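Phosphoserine aminotransferase (Bacillus circulans, PDB 2C0R) catalyses the reversible, pyridoxal phosphate-dependent transamination of 3-phosphohydroxypyruvate to phosphoserine, a step in serine biosynthesis, and a related step in pyridoxine biosynthesis. Local coordinates at residues A[12-17]-A[339-344]; A[17-22]-A[245-250]; A[69-74]-A[205-210]; A[79-84]-A[190-195]. The protein carries 1 engineered substitution. All coordinates share one frame; numbering follows the deposited sequence.

All four contacts are largely buried, but they lie at different depths. Contact 4 is nearest the centre of the chain, about 10 Å between centres, and contact 2 is farthest, about 18 Å, with Arg22 only partly covered. Contact 3 lies within the large sheet and is mainly backbone hydrogen bonding; contact 4 packs helix 76-88, which follows strand 68-73, against the neighbouring strand 190-194, with aromatic packing beside the cofactor. Contacts 1 and 2 share Leu17 and tie the N-terminal region to later parts of the chain, each with one bridging water. Small methyls do the work in contact 1, whereas contact 2 sets a valine against a methionine and a glutamate stem, with charged groups round its water.

Contact 1: residues A[12-17]-A[339-344]; sequences PAALPL and YNAVPY
Ala341 sets its CB against the backbone of the loop leading to helix 17-25, 3.4 Å from Pro16 N and 3.5 Å from Leu15 C. The proline ring adds its CD to the same methyl, 3.6 Å from Ala341 CB. On one flank Ala14 CB touches Val342 CG2 at 3.9 Å; that branch stands beside its own backbone N, with CG1 anti to the N (chi1 176°). On toward the active site, Ala13 CB rests obliquely on the Tyr339 ring, 3.6 Å from CD1. One water donates to both loops, bridging Leu15 O and Ala341 O.

A type I turn from Tyr339 to Val342, closed by Val342 N to Tyr339 O at 2.9 Å, presents the Ala341 methyl. Lys271 NZ bonds the carbonyl oxygens of Tyr339 and Val342, and Ala10 O and Asn299 ND2 bind Tyr339 OH. The tyrosine side chain also touches Thr153 and Lys197 of the cofactor site, while Leu15 N bonds Glu39 of the second subunit. With methyl-sized groups doing the touching, the two loops lie close together; Leu15 O and Ala341 O, both acceptors, cannot bond each other, so the shared water supplies the polar link between them.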
loop_
_atom_site.group_PDB
_atom_site.type_symbol
_atom_site.label_atom_id
_atom_site.label_comp_id
_atom_site.label_asym_id
_atom_site.label_seq_id
_atom_site.Cartn_x
_atom_site.Cartn_y
_atom_site.Cartn_z
ATOM N N PRO A 12 -5.391 -9.980 7.055
ATOM C CA PRO A 12 -4.815 -9.282 8.227
ATOM C C PRO A 12 -5.213 -10.007 9.495
ATOM O O PRO A 12 -6.062 -10.922 9.488
ATOM C CB PRO A 12 -5.478 -7.918 8.194
ATOM C CG PRO A 12 -5.824 -7.714 6.724
ATOM C CD PRO A 12 -6.250 -9.085 6.252
ATOM N N ALA A 13 -4.521 -9.724 10.577
ATOM C CA ALA A 13 -4.515 -10.572 11.752
ATOM C C ALA A 13 -4.243 -9.745 12.988
ATOM O O ALA A 13 -4.072 -8.529 12.950
ATOM C CB ALA A 13 -3.403 -11.610 11.572
ATOM N N ALA A 14 -4.152 -10.461 14.106
ATOM C CA ALA A 14 -4.044 -9.767 15.378
ATOM C C ALA A 14 -2.795 -8.900 15.434
ATOM O O ALA A 14 -1.735 -9.238 14.907
ATOM C CB ALA A 14 -3.990 -10.851 16.442
ATOM N N LEU A 15 -2.935 -7.750 16.054
ATOM C CA LEU A 15 -1.818 -6.944 16.468
ATOM C C LEU A 15 -1.669 -6.975 17.979
ATOM O O LEU A 15 -2.675 -7.242 18.625
ATOM C CB LEU A 15 -1.984 -5.463 16.033
ATOM C CG LEU A 15 -1.408 -5.247 14.624
ATOM C CD1 LEU A 15 -2.504 -5.409 13.578
ATOM C CD2 LEU A 15 -0.751 -3.887 14.492
ATOM N N PRO A 16 -0.495 -6.697 18.519
ATOM C CA PRO A 16 -0.369 -6.609 19.992
ATOM C C PRO A 16 -1.277 -5.504 20.524
ATOM O O PRO A 16 -1.242 -4.376 19.980
ATOM C CB PRO A 16 1.099 -6.238 20.175
ATOM C CG PRO A 16 1.780 -6.791 18.956
ATOM C CD PRO A 16 0.782 -6.450 17.859
ATOM N N LEU A 17 -2.081 -5.798 21.534
ATOM C CA LEU A 17 -2.962 -4.742 22.082
ATOM C C LEU A 17 -2.162 -3.501 22.486
ATOM O O LEU A 17 -2.623 -2.384 22.290
ATOM C CB LEU A 17 -3.712 -5.258 23.298
ATOM C CG LEU A 17 -4.684 -4.282 23.931
ATOM C CD1 LEU A 17 -5.642 -3.661 22.910
ATOM C CD2 LEU A 17 -5.464 -5.020 25.024
ATOM N N TYR A 339 -0.187 -16.322 14.837
ATOM C CA TYR A 339 0.922 -15.417 14.671
ATOM C C TYR A 339 1.385 -14.801 15.975
ATOM O O TYR A 339 0.680 -14.916 16.969
ATOM C CB TYR A 339 0.479 -14.263 13.750
ATOM C CG TYR A 339 -0.016 -14.782 12.427
ATOM C CD1 TYR A 339 -1.295 -14.511 11.982
ATOM C CD2 TYR A 339 0.807 -15.534 11.610
ATOM C CE1 TYR A 339 -1.760 -14.959 10.782
ATOM C CE2 TYR A 339 0.364 -16.008 10.379
ATOM C CZ TYR A 339 -0.913 -15.729 9.991
ATOM O OH TYR A 339 -1.379 -16.168 8.779
ATOM N N ASN A 340 2.568 -14.164 15.941
ATOM C CA ASN A 340 3.174 -13.692 17.177
ATOM C C ASN A 340 2.239 -13.001 18.158
ATOM O O ASN A 340 2.268 -13.321 19.349
ATOM C CB ASN A 340 4.283 -12.651 16.980
ATOM C CG ASN A 340 5.527 -13.148 16.257
ATOM O OD1 ASN A 340 5.737 -14.338 16.062
ATOM N ND2 ASN A 340 6.360 -12.198 15.814
ATOM N N ALA A 341 1.403 -12.088 17.680
ATOM C CA ALA A 341 0.579 -11.273 18.546
ATOM C C ALA A 341 -0.670 -11.996 19.022
ATOM O O ALA A 341 -1.313 -11.457 19.937
ATOM C CB ALA A 341 0.151 -9.985 17.839
ATOM N N VAL A 342 -0.999 -13.175 18.544
ATOM C CA VAL A 342 -2.149 -13.922 19.099
ATOM C C VAL A 342 -1.743 -14.375 20.497
ATOM O O VAL A 342 -0.729 -15.083 20.635
ATOM C CB VAL A 342 -2.498 -15.104 18.178
ATOM C CG1 VAL A 342 -3.612 -15.905 18.844
ATOM C CG2 VAL A 342 -2.913 -14.612 16.794
ATOM N N PRO A 343 -2.440 -13.977 21.547
ATOM C CA PRO A 343 -2.027 -14.285 22.905
ATOM C C PRO A 343 -2.272 -15.752 23.257
ATOM O O PRO A 343 -3.140 -16.432 22.735
ATOM C CB PRO A 343 -2.938 -13.397 23.766
ATOM C CG PRO A 343 -3.397 -12.310 22.833
ATOM C CD PRO A 343 -3.618 -13.072 21.548
ATOM N N TYR A 344 -1.490 -16.267 24.186
ATOM C CA TYR A 344 -1.715 -17.639 24.646
ATOM C C TYR A 344 -3.116 -17.782 25.179
ATOM O O TYR A 344 -3.753 -18.823 24.979
ATOM C CB TYR A 344 -0.681 -17.938 25.716
ATOM C CG TYR A 344 -0.783 -19.335 26.283
ATOM C CD1 TYR A 344 -0.496 -20.421 25.474
ATOM C CD2 TYR A 344 -1.140 -19.531 27.627
ATOM C CE1 TYR A 344 -0.571 -21.717 25.952
ATOM C CE2 TYR A 344 -1.217 -20.842 28.090
ATOM C CZ TYR A 344 -0.933 -21.910 27.266
ATOM O OH TYR A 344 -1.008 -23.198 27.772
HETATM O O HOH W 1 -3.380 -9.507 20.083
#

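Contact 2: residues A[17-22]-A[245-250]; sequences LEVLER and IYMVNE
Val19 packs against Met247 and Glu250, joining helix 17-25 to helix 242-257 in a helix-helix packing whose two short segments run at 132° to each other, their axes 10.4 Å apart. It joins the first helix of the chain to one that follows the large sheet of the class-V aminotransferase fold.

The apolar part is carried by the two valine methyls. Val19 CG1 meets Met247 CE at 3.8 Å and Glu250 CB at 4.0 Å, while CG2 lies against the backbone, 3.8 Å from Glu250 O. Cut back to alanine, this position would lose both methyls, which would probably strip the methionine methyl of one wall of its surroundings and open a gap between Met247 CE and the Glu250 backbone.

The polar part goes through water. One water molecule donates to Glu250 O at 2.8 Å and to Glu250 OE2 at 2.9 Å; its link to Arg22 NH1 is short enough for its exact geometry to be doubtful. Arg22 NH1 and Glu250 OE2 are 4.9 Å apart, so the opposite charges are near without touching, and the water lies between them. Each has another charged mate, Glu257 for Arg22 NH2 and Lys253 for Glu250 OE1. Tyr246 OH is hydrogen-bonded to Glu26 OE2.

Met247 also packs on Met38 of the second subunit and on Leu15. Its chain bends at chi2 and again at chi3 (-77°), bringing CE rather than SD up to Val19 CG1.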
loop_
_atom_site.group_PDB
_atom_site.type_symbol
_atom_site.label_atom_id
_atom_site.label_comp_id
_atom_site.label_asym_id
_atom_site.label_seq_id
_atom_site.Cartn_x
_atom_site.Cartn_y
_atom_site.Cartn_z
ATOM N N LEU A 17 -2.081 -5.798 21.534
ATOM C CA LEU A 17 -2.962 -4.742 22.082
ATOM C C LEU A 17 -2.162 -3.501 22.486
ATOM O O LEU A 17 -2.623 -2.384 22.290
ATOM C CB LEU A 17 -3.712 -5.258 23.298
ATOM C CG LEU A 17 -4.684 -4.282 23.931
ATOM C CD1 LEU A 17 -5.642 -3.661 22.910
ATOM C CD2 LEU A 17 -5.464 -5.020 25.024
ATOM N N GLU A 18 -0.948 -3.692 23.008
ATOM C CA GLU A 18 -0.120 -2.560 23.455
ATOM C C GLU A 18 0.249 -1.666 22.269
ATOM O O GLU A 18 0.336 -0.428 22.346
ATOM C CB GLU A 18 1.187 -3.017 24.102
ATOM C CG GLU A 18 1.724 -4.320 23.542
ATOM C CD GLU A 18 1.340 -5.597 24.254
ATOM O OE1 GLU A 18 0.185 -6.074 24.127
ATOM O OE2 GLU A 18 2.217 -6.188 24.942
ATOM N N VAL A 19 0.512 -2.295 21.145
ATOM C CA VAL A 19 0.848 -1.515 19.951
ATOM C C VAL A 19 -0.361 -0.718 19.495
ATOM O O VAL A 19 -0.221 0.454 19.139
ATOM C CB VAL A 19 1.315 -2.468 18.846
ATOM C CG1 VAL A 19 1.328 -1.735 17.515
ATOM C CG2 VAL A 19 2.695 -2.993 19.204
ATOM N N LEU A 20 -1.551 -1.334 19.490
ATOM C CA LEU A 20 -2.752 -0.614 19.113
ATOM C C LEU A 20 -2.972 0.529 20.087
ATOM O O LEU A 20 -3.327 1.608 19.683
ATOM C CB LEU A 20 -3.944 -1.542 19.134
ATOM C CG LEU A 20 -3.946 -2.661 18.097
ATOM C CD1 LEU A 20 -5.106 -3.599 18.359
ATOM C CD2 LEU A 20 -4.056 -2.081 16.698
ATOM N N GLU A 21 -2.763 0.301 21.371
ATOM C CA GLU A 21 -2.983 1.369 22.350
ATOM C C GLU A 21 -1.991 2.506 22.160
ATOM O O GLU A 21 -2.338 3.693 22.294
ATOM C CB GLU A 21 -2.887 0.823 23.758
ATOM C CG GLU A 21 -4.041 -0.148 24.074
ATOM C CD GLU A 21 -3.846 -0.733 25.469
ATOM O OE1 GLU A 21 -2.710 -0.628 26.014
ATOM O OE2 GLU A 21 -4.841 -1.278 25.991
ATOM N N ARG A 22 -0.745 2.188 21.872
ATOM C CA ARG A 22 0.284 3.212 21.655
ATOM C C ARG A 22 -0.034 4.062 20.419
ATOM O O ARG A 22 0.059 5.299 20.430
ATOM C CB ARG A 22 1.663 2.558 21.453
ATOM C CG ARG A 22 2.380 2.138 22.718
ATOM C CD ARG A 22 3.535 1.153 22.555
ATOM N NE ARG A 22 3.675 0.235 23.686
ATOM C CZ ARG A 22 4.226 -0.974 23.624
ATOM N NH1 ARG A 22 4.686 -1.380 22.436
ATOM N NH2 ARG A 22 4.345 -1.801 24.679
ATOM N N ILE A 245 4.402 1.602 7.669
ATOM C CA ILE A 245 5.763 1.468 8.098
ATOM C C ILE A 245 5.943 1.931 9.539
ATOM O O ILE A 245 6.667 1.299 10.293
ATOM C CB ILE A 245 6.696 2.220 7.135
ATOM C CG1 ILE A 245 6.680 1.491 5.784
ATOM C CG2 ILE A 245 8.096 2.361 7.670
ATOM C CD1 ILE A 245 7.198 2.356 4.633
ATOM N N TYR A 246 5.261 3.018 9.931
ATOM C CA TYR A 246 5.216 3.427 11.313
ATOM C C TYR A 246 4.716 2.292 12.216
ATOM O O TYR A 246 5.255 2.043 13.306
ATOM C CB TYR A 246 4.307 4.665 11.426
ATOM C CG TYR A 246 3.748 4.882 12.811
ATOM C CD1 TYR A 246 4.490 5.503 13.825
ATOM C CD2 TYR A 246 2.444 4.483 13.113
ATOM C CE1 TYR A 246 3.959 5.690 15.063
ATOM C CE2 TYR A 246 1.905 4.661 14.359
ATOM C CZ TYR A 246 2.675 5.268 15.329
ATOM O OH TYR A 246 2.104 5.441 16.559
ATOM N N MET A 247 3.688 1.582 11.770
ATOM C CA MET A 247 3.137 0.489 12.596
ATOM C C MET A 247 4.066 -0.710 12.612
ATOM O O MET A 247 4.225 -1.339 13.673
ATOM C CB MET A 247 1.792 0.046 12.050
ATOM C CG MET A 247 0.587 0.939 12.246
ATOM S SD MET A 247 0.241 1.324 13.985
ATOM C CE MET A 247 -0.521 -0.196 14.552
ATOM N N VAL A 248 4.714 -1.034 11.501
ATOM C CA VAL A 248 5.779 -2.046 11.534
ATOM C C VAL A 248 6.835 -1.675 12.563
ATOM O O VAL A 248 7.278 -2.511 13.377
ATOM C CB VAL A 248 6.398 -2.229 10.128
ATOM C CG1 VAL A 248 7.654 -3.104 10.180
ATOM C CG2 VAL A 248 5.363 -2.841 9.182
ATOM N N ASN A 249 7.238 -0.399 12.563
ATOM C CA ASN A 249 8.246 0.020 13.568
ATOM C C ASN A 249 7.784 -0.291 14.978
ATOM O O ASN A 249 8.532 -0.830 15.793
ATOM C CB ASN A 249 8.551 1.503 13.354
ATOM C CG ASN A 249 9.831 1.923 14.067
ATOM O OD1 ASN A 249 10.865 1.255 14.052
ATOM N ND2 ASN A 249 9.735 3.089 14.678
ATOM N N GLU A 250 6.517 0.011 15.258
ATOM C CA GLU A 250 5.978 -0.279 16.603
ATOM C C GLU A 250 5.941 -1.757 16.872
ATOM O O GLU A 250 6.216 -2.218 18.001
ATOM C CB GLU A 250 4.583 0.353 16.703
ATOM C CG GLU A 250 4.606 1.876 16.745
ATOM C CD GLU A 250 5.536 2.446 17.810
ATOM O OE1 GLU A 250 6.377 3.296 17.456
ATOM O OE2 GLU A 250 5.446 2.025 18.986
HETATM O O HOH W 2 5.341 -0.641 20.143
#

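Contact 3: residues A[69-74]-A[205-210]; sequences KVLFIQ and TVVIVR
Leu71 N donates to Val207 O at 2.7 Å, nearly straight at 167° and almost along the C=O axis, the shortest of six backbone bonds joining two antiparallel strands. They form one margin of the seven-stranded mixed sheet of the fold-type I aminotransferases: 68-73 is an outermost strand within this chain, and 205-210 is the one strand that runs against the other six. The return bond, Val207 N to Leu71 O, is 2.9 Å. Two further hydrogen-bonded pairs, Lys69 with Val209 and Ile73 with Thr205, each supply two bonds, and Val70 with Ile208 and Phe72 with Val206 make the non-hydrogen-bonded pairs between them.

On the face of Lys69, Leu71, Ile73, Thr205, Val207 and Val209, Ile73 CD1 reaches diagonally to Val207 CG2 at 3.7 Å. Gln80 of helix 76-88 packs on this side, touching Ile73, Thr205 and Val207; Thr205 also lies about 5 Å from the cofactor, nearest atoms.

The other face carries Val70, Phe72, Val206 and Ile208. Here Phe72 and Val206 point the same way, and Val206 CG2 comes in at the ring edge, 4.2 Å from Phe72 CE2. Helix 45-61 lies over it: His51 meets the Phe72 ring edge-to-face, and Leu59 and Gln55 touch Val70.

The least straight of the six bonds is at the Ile73 end, Thr205 N to Ile73 O at 147°. Toward the other end Val209 CG1, set between its backbone N and carbonyl carbon (chi1 66°), lies 3.9 Å from Leu71 CD1.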
loop_
_atom_site.group_PDB
_atom_site.type_symbol
_atom_site.label_atom_id
_atom_site.label_comp_id
_atom_site.label_asym_id
_atom_site.label_seq_id
_atom_site.Cartn_x
_atom_site.Cartn_y
_atom_site.Cartn_z
ATOM N N LYS A 69 19.671 -4.980 2.497
ATOM C CA LYS A 69 18.867 -3.776 2.636
ATOM C C LYS A 69 17.422 -4.163 2.919
ATOM O O LYS A 69 16.897 -5.072 2.258
ATOM C CB LYS A 69 18.940 -2.947 1.354
ATOM C CG LYS A 69 18.234 -1.598 1.462
ATOM C CD LYS A 69 18.940 -0.586 2.352
ATOM C CE LYS A 69 18.078 0.685 2.319
ATOM N NZ LYS A 69 18.462 1.658 3.377
ATOM N N VAL A 70 16.805 -3.484 3.865
ATOM C CA VAL A 70 15.379 -3.650 4.106
ATOM C C VAL A 70 14.626 -2.646 3.222
ATOM O O VAL A 70 14.845 -1.446 3.351
ATOM C CB VAL A 70 15.030 -3.443 5.584
ATOM C CG1 VAL A 70 13.538 -3.536 5.826
ATOM C CG2 VAL A 70 15.815 -4.418 6.451
ATOM N N LEU A 71 13.783 -3.179 2.344
ATOM C CA LEU A 71 12.934 -2.379 1.507
ATOM C C LEU A 71 11.489 -2.468 1.966
ATOM O O LEU A 71 11.075 -3.515 2.442
ATOM C CB LEU A 71 13.024 -2.875 0.040
ATOM C CG LEU A 71 14.430 -3.036 -0.500
ATOM C CD1 LEU A 71 14.362 -3.628 -1.910
ATOM C CD2 LEU A 71 15.227 -1.735 -0.489
ATOM N N PHE A 72 10.748 -1.401 1.752
ATOM C CA PHE A 72 9.316 -1.401 1.981
ATOM C C PHE A 72 8.664 -1.156 0.627
ATOM O O PHE A 72 8.860 -0.068 0.027
ATOM C CB PHE A 72 8.921 -0.321 2.957
ATOM C CG PHE A 72 9.576 -0.494 4.325
ATOM C CD1 PHE A 72 10.377 0.511 4.850
ATOM C CD2 PHE A 72 9.359 -1.682 5.017
ATOM C CE1 PHE A 72 11.003 0.395 6.080
ATOM C CE2 PHE A 72 10.008 -1.805 6.221
ATOM C CZ PHE A 72 10.840 -0.812 6.731
ATOM N N ILE A 73 7.932 -2.139 0.162
ATOM C CA ILE A 73 7.322 -2.118 -1.175
ATOM C C ILE A 73 5.831 -2.297 -1.053
ATOM O O ILE A 73 5.410 -3.108 -0.209
ATOM C CB ILE A 73 7.966 -3.190 -2.062
ATOM C CG1 ILE A 73 9.482 -3.063 -2.019
ATOM C CG2 ILE A 73 7.378 -3.112 -3.452
ATOM C CD1 ILE A 73 10.303 -3.987 -2.925
ATOM N N GLN A 74 5.046 -1.592 -1.848
ATOM C CA GLN A 74 3.608 -1.810 -1.833
ATOM C C GLN A 74 3.288 -2.991 -2.733
ATOM O O GLN A 74 4.122 -3.454 -3.522
ATOM C CB GLN A 74 2.857 -0.538 -2.262
ATOM C CG GLN A 74 3.115 0.659 -1.353
ATOM C CD GLN A 74 2.354 1.875 -1.807
ATOM O OE1 GLN A 74 1.157 1.779 -1.950
ATOM N NE2 GLN A 74 3.058 3.008 -2.024
ATOM N N THR A 205 4.831 -4.398 2.197
ATOM C CA THR A 205 5.563 -5.665 2.053
ATOM C C THR A 205 6.999 -5.377 2.430
ATOM O O THR A 205 7.625 -4.427 1.916
ATOM C CB THR A 205 5.435 -6.151 0.595
ATOM O OG1 THR A 205 4.036 -6.256 0.291
ATOM C CG2 THR A 205 6.048 -7.530 0.423
ATOM N N VAL A 206 7.532 -6.192 3.325
ATOM C CA VAL A 206 8.934 -6.095 3.709
ATOM C C VAL A 206 9.736 -6.993 2.801
ATOM O O VAL A 206 9.382 -8.154 2.672
ATOM C CB VAL A 206 9.092 -6.564 5.165
ATOM C CG1 VAL A 206 10.576 -6.626 5.505
ATOM C CG2 VAL A 206 8.329 -5.625 6.057
ATOM N N VAL A 207 10.731 -6.421 2.158
ATOM C CA VAL A 207 11.615 -7.171 1.270
ATOM C C VAL A 207 13.044 -6.961 1.730
ATOM O O VAL A 207 13.493 -5.807 1.788
ATOM C CB VAL A 207 11.453 -6.740 -0.194
ATOM C CG1 VAL A 207 12.435 -7.483 -1.102
ATOM C CG2 VAL A 207 10.031 -6.949 -0.642
ATOM N N ILE A 208 13.716 -8.013 2.144
ATOM C CA ILE A 208 15.076 -7.881 2.646
ATOM C C ILE A 208 15.980 -8.548 1.622
ATOM O O ILE A 208 15.792 -9.740 1.384
ATOM C CB ILE A 208 15.236 -8.557 4.009
ATOM C CG1 ILE A 208 14.128 -8.137 5.004
ATOM C CG2 ILE A 208 16.613 -8.296 4.578
ATOM C CD1 ILE A 208 14.288 -8.779 6.367
ATOM N N VAL A 209 16.877 -7.791 1.022
ATOM C CA VAL A 209 17.587 -8.262 -0.140
ATOM C C VAL A 209 19.078 -8.036 0.033
ATOM O O VAL A 209 19.553 -7.045 0.555
ATOM C CB VAL A 209 17.023 -7.557 -1.393
ATOM C CG1 VAL A 209 17.311 -6.044 -1.372
ATOM C CG2 VAL A 209 17.544 -8.260 -2.619
ATOM N N ARG A 210 19.813 -9.040 -0.416
ATOM C CA ARG A 210 21.270 -8.960 -0.451
ATOM C C ARG A 210 21.636 -7.883 -1.486
ATOM O O ARG A 210 21.218 -7.979 -2.642
ATOM C CB ARG A 210 21.849 -10.330 -0.786
ATOM C CG ARG A 210 23.251 -10.518 -0.224
ATOM C CD ARG A 210 23.787 -11.920 -0.321
ATOM N NE ARG A 210 23.747 -12.374 -1.718
ATOM C CZ ARG A 210 23.402 -13.620 -2.021
ATOM N NH1 ARG A 210 23.082 -14.478 -1.051
ATOM N NH2 ARG A 210 23.366 -14.011 -3.276
#

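Contact 4: residues A[79-84]-A[190-195]; sequences TQFAMI and LVYAGA
Gln80 lays its CB over one face of the Tyr192 ring, 3.8 Å from the ring centroid and 27° off the normal, a CH-pi contact nearer the CD1-CE1 side than the centre. The two side chains run antiparallel to one another, and the glutamine amide plane is turned 59° from the ring. Ile84 approaches obliquely from the same side of the ring plane, its CD1 3.3 Å from Tyr192 CE2, and 4.3 Å from Leu190 CD2.

Phe81 meets the far end. Its side chain is roughly perpendicular to that of Tyr192, and its CE2 edge comes in the plane of its own ring to Tyr192 OH at 3.1 Å, as well as 4.0 Å from Tyr192 CE1. The hydroxyl thus sits at a ring edge, while its hydrogen-bond partner is His147 NE2.

The tyrosine gets there through the crowded position: chi1 62° sets CG between the backbone N and the carbonyl carbon, and the ring stands out from strand 190-194 toward helix 76-88. Helix and strand here belong to the core of the large domain, with Asp173, a cofactor-binding residue, beside the Tyr192 ring. Phe81 itself lines the pyridoxal phosphate pocket and touches the cofactor.

A leucine at Tyr192 would remove the hydroxyl and the flat face, and would probably leave His147 without its bond and Gln80 CB without its CH-pi partner. Gln80 CB, Ile84 CD1 and the bond to His147 probably help hold the ring's tilt, and the hydroxyl probably gives the aromatic C-H edge of Phe81 a polar neighbour in a buried place next to the cofactor.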
loop_
_atom_site.group_PDB
_atom_site.type_symbol
_atom_site.label_atom_id
_atom_site.label_comp_id
_atom_site.label_asym_id
_atom_site.label_seq_id
_atom_site.Cartn_x
_atom_site.Cartn_y
_atom_site.Cartn_z
ATOM N N THR A 79 2.616 -9.030 -5.281
ATOM C CA THR A 79 3.381 -8.305 -6.268
ATOM C C THR A 79 4.809 -8.821 -6.322
ATOM O O THR A 79 5.405 -8.839 -7.401
ATOM C CB THR A 79 3.369 -6.812 -5.876
ATOM O OG1 THR A 79 2.035 -6.394 -6.185
ATOM C CG2 THR A 79 4.371 -6.017 -6.696
ATOM N N GLN A 80 5.333 -9.301 -5.181
ATOM C CA GLN A 80 6.669 -9.896 -5.237
ATOM C C GLN A 80 6.720 -11.160 -6.083
ATOM O O GLN A 80 7.748 -11.423 -6.723
ATOM C CB GLN A 80 7.258 -10.200 -3.836
ATOM C CG GLN A 80 7.345 -8.913 -2.987
ATOM C CD GLN A 80 8.329 -7.961 -3.660
ATOM O OE1 GLN A 80 7.935 -6.824 -3.937
ATOM N NE2 GLN A 80 9.526 -8.443 -3.905
ATOM N N PHE A 81 5.638 -11.924 -6.153
ATOM C CA PHE A 81 5.618 -13.103 -7.023
ATOM C C PHE A 81 6.012 -12.722 -8.458
ATOM O O PHE A 81 6.639 -13.516 -9.130
ATOM C CB PHE A 81 4.221 -13.696 -7.085
ATOM C CG PHE A 81 3.734 -14.291 -5.775
ATOM C CD1 PHE A 81 2.372 -14.540 -5.635
ATOM C CD2 PHE A 81 4.601 -14.547 -4.726
ATOM C CE1 PHE A 81 1.892 -15.048 -4.420
ATOM C CE2 PHE A 81 4.120 -15.113 -3.540
ATOM C CZ PHE A 81 2.775 -15.376 -3.423
ATOM N N ALA A 82 5.609 -11.532 -8.897
ATOM C CA ALA A 82 5.961 -11.013 -10.232
ATOM C C ALA A 82 7.302 -10.304 -10.232
ATOM O O ALA A 82 8.132 -10.490 -11.132
ATOM C CB ALA A 82 4.857 -10.102 -10.732
ATOM N N MET A 83 7.478 -9.481 -9.201
ATOM C CA MET A 83 8.728 -8.687 -9.225
ATOM C C MET A 83 10.003 -9.509 -9.128
ATOM O O MET A 83 11.017 -9.175 -9.741
ATOM C CB MET A 83 8.598 -7.678 -8.094
ATOM C CG MET A 83 9.633 -6.565 -8.152
ATOM S SD MET A 83 9.195 -5.312 -6.890
ATOM C CE MET A 83 10.719 -4.321 -7.036
ATOM N N ILE A 84 9.961 -10.625 -8.382
ATOM C CA ILE A 84 11.171 -11.485 -8.290
ATOM C C ILE A 84 11.590 -12.051 -9.657
ATOM O O ILE A 84 12.732 -11.789 -10.117
ATOM C CB ILE A 84 10.894 -12.562 -7.200
ATOM C CG1 ILE A 84 10.869 -11.971 -5.806
ATOM C CG2 ILE A 84 11.880 -13.727 -7.310
ATOM C CD1 ILE A 84 10.043 -12.799 -4.841
ATOM N N LEU A 190 17.140 -13.107 -0.867
ATOM C CA LEU A 190 15.970 -12.224 -0.736
ATOM C C LEU A 190 14.910 -12.927 0.116
ATOM O O LEU A 190 14.588 -14.087 -0.129
ATOM C CB LEU A 190 15.350 -11.860 -2.088
ATOM C CG LEU A 190 14.249 -10.789 -2.102
ATOM C CD1 LEU A 190 14.360 -10.060 -3.444
ATOM C CD2 LEU A 190 12.860 -11.371 -1.939
ATOM N N VAL A 191 14.392 -12.251 1.118
ATOM C CA VAL A 191 13.226 -12.744 1.842
ATOM C C VAL A 191 12.155 -11.676 1.791
ATOM O O VAL A 191 12.426 -10.460 1.796
ATOM C CB VAL A 191 13.484 -13.108 3.314
ATOM C CG1 VAL A 191 14.594 -14.170 3.412
ATOM C CG2 VAL A 191 13.901 -11.943 4.158
ATOM N N TYR A 192 10.896 -12.094 1.721
ATOM C CA TYR A 192 9.835 -11.089 1.647
ATOM C C TYR A 192 8.618 -11.555 2.437
ATOM O O TYR A 192 8.409 -12.753 2.706
ATOM C CB TYR A 192 9.425 -10.813 0.228
ATOM C CG TYR A 192 8.838 -11.916 -0.585
ATOM C CD1 TYR A 192 7.484 -11.974 -0.862
ATOM C CD2 TYR A 192 9.664 -12.909 -1.116
ATOM C CE1 TYR A 192 6.890 -12.984 -1.615
ATOM C CE2 TYR A 192 9.084 -13.888 -1.890
ATOM C CZ TYR A 192 7.731 -13.952 -2.140
ATOM O OH TYR A 192 7.171 -14.897 -2.936
ATOM N N ALA A 193 7.792 -10.568 2.807
ATOM C CA ALA A 193 6.608 -10.862 3.597
ATOM C C ALA A 193 5.617 -9.715 3.460
ATOM O O ALA A 193 5.982 -8.569 3.765
ATOM C CB ALA A 193 6.920 -10.982 5.075
ATOM N N GLY A 194 4.385 -9.993 3.113
ATOM C CA GLY A 194 3.336 -9.013 3.376
ATOM C C GLY A 194 3.309 -8.810 4.875
ATOM O O GLY A 194 3.359 -9.759 5.643
ATOM N N ALA A 195 3.256 -7.558 5.313
ATOM C CA ALA A 195 3.362 -7.337 6.740
ATOM C C ALA A 195 2.147 -7.791 7.552
ATOM O O ALA A 195 2.294 -7.992 8.743
ATOM C CB ALA A 195 3.561 -5.849 7.043
#